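Local coordinates for hydrolase (Burkholderia cenocepacia, PDB 4QKU), which probably hydrolyses fumarylacetoacetate to fumarate and acetoacetate, the last step of phenylalanine and tyrosine breakdown, as a metal-dependent enzyme of the FAH family, at residues P238-C241 against E242-E245. Residues are numbered along the deposited sequence; the frame is centred on the assembly and turned at random.
Sequences PIAC and EDAE
Ala240 and Asp243 close a tight turn in the loop between strands 219-229 and 248-259, away from the annotated sites: Asp243 N donates to Ala240 O at 2.9 Å, with an N-H...O angle of 142°. One residue on, the bond repeats, Ala244 N reaching Cys241 O at 3.2 Å. The result is two overlapping type I beta turns, 240-243 and 241-244. Cys241 O has a second donor in a water that also accepts from Glu245 N (2.8 Å), four residues on along the same chain. The Asp243 side chain works back along the chain. Its CG lies beside its own backbone N (chi1 -61°), and OD2 accepts a hydrogen bond, at 2.5 Å, from another water, which itself accepts from Ala240 N. The same OD2 lies 3.7 Å from Ala240 CB. Ile239 CG2 packs 3.7 Å from Ala244 CA, while Cys241 and Ala244 face helix 349-357. Glu245 leaves the turn to form a salt bridge with Arg296 and a hydrogen bond with His316. Ala240 O and Cys241 O thus take backbone N-H groups, whereas Ala240 N, Glu245 N and, additionally, Cys241 O bond to water; the two waters add to the direct turn bonds, one tying the Asp243 carboxylate back to Ala240 N.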
loop_
_atom_site.group_PDB
_atom_site.type_symbol
_atom_site.label_atom_id
_atom_site.label_comp_id
_atom_site.label_asym_id
_atom_site.label_seq_id
_atom_site.Cartn_x
_atom_site.Cartn_y
_atom_site.Cartn_z
ATOM N N PRO B 238 -5.177 -18.385 -2.422
ATOM C CA PRO B 238 -5.247 -18.147 -0.977
ATOM C C PRO B 238 -4.281 -18.966 -0.126
ATOM O O PRO B 238 -3.817 -19.996 -0.543
ATOM C CB PRO B 238 -6.685 -18.545 -0.623
ATOM C CG PRO B 238 -7.447 -18.390 -1.911
ATOM C CD PRO B 238 -6.471 -18.790 -2.987
ATOM N N ILE B 239 -3.959 -18.456 1.060
ATOM C CA ILE B 239 -3.156 -19.197 2.050
ATOM C C ILE B 239 -4.121 -19.798 3.052
ATOM O O ILE B 239 -4.906 -19.061 3.661
ATOM C CB ILE B 239 -2.168 -18.276 2.800
ATOM C CG1 ILE B 239 -1.266 -17.502 1.825
ATOM C CG2 ILE B 239 -1.299 -19.089 3.749
ATOM C CD1 ILE B 239 -0.530 -16.350 2.453
ATOM N N ALA B 240 -4.098 -21.127 3.164
ATOM C CA ALA B 240 -4.962 -21.871 4.086
ATOM C C ALA B 240 -4.594 -21.489 5.494
ATOM O O ALA B 240 -3.405 -21.292 5.795
ATOM C CB ALA B 240 -4.783 -23.359 3.897
ATOM N N CYS B 241 -5.587 -21.314 6.346
ATOM C CA CYS B 241 -5.334 -20.875 7.710
ATOM C C CYS B 241 -4.245 -21.701 8.391
ATOM O O CYS B 241 -3.402 -21.163 9.069
ATOM C CB CYS B 241 -6.620 -20.922 8.527
ATOM S SG CYS B 241 -6.388 -20.241 10.165
ATOM N N GLU B 242 -4.250 -22.996 8.148
ATOM C CA GLU B 242 -3.292 -23.922 8.747
ATOM C C GLU B 242 -1.845 -23.779 8.218
ATOM O O GLU B 242 -0.912 -24.239 8.862
ATOM C CB GLU B 242 -3.756 -25.369 8.504
ATOM C CG GLU B 242 -3.681 -25.767 7.029
ATOM C CD GLU B 242 -4.352 -27.103 6.685
ATOM O OE1 GLU B 242 -3.839 -28.206 7.034
ATOM O OE2 GLU B 242 -5.395 -27.018 5.998
ATOM N N ASP B 243 -1.671 -23.225 7.023
ATOM C CA ASP B 243 -0.346 -23.029 6.463
ATOM C C ASP B 243 0.157 -21.633 6.751
ATOM O O ASP B 243 1.319 -21.333 6.457
ATOM C CB ASP B 243 -0.357 -23.202 4.934
ATOM C CG ASP B 243 -0.796 -24.615 4.486
ATOM O OD1 ASP B 243 -0.567 -25.596 5.226
ATOM O OD2 ASP B 243 -1.378 -24.736 3.381
ATOM N N ALA B 244 -0.694 -20.774 7.325
ATOM C CA ALA B 244 -0.407 -19.327 7.381
ATOM C C ALA B 244 0.859 -18.960 8.102
ATOM O O ALA B 244 1.607 -18.119 7.650
ATOM C CB ALA B 244 -1.584 -18.550 7.986
ATOM N N GLU B 245 1.075 -19.558 9.252
ATOM C CA GLU B 245 2.205 -19.168 10.064
ATOM C C GLU B 245 3.541 -19.478 9.402
ATOM O O GLU B 245 4.525 -18.790 9.654
ATOM C CB GLU B 245 2.145 -19.866 11.433
ATOM C CG GLU B 245 1.494 -19.014 12.501
ATOM C CD GLU B 245 1.545 -19.690 13.833
ATOM O OE1 GLU B 245 0.492 -19.807 14.502
ATOM O OE2 GLU B 245 2.662 -20.102 14.213
HETATM O O HOH W 1 -1.789 -22.789 1.888
HETATM O O HOH W 2 -0.599 -21.367 10.637
#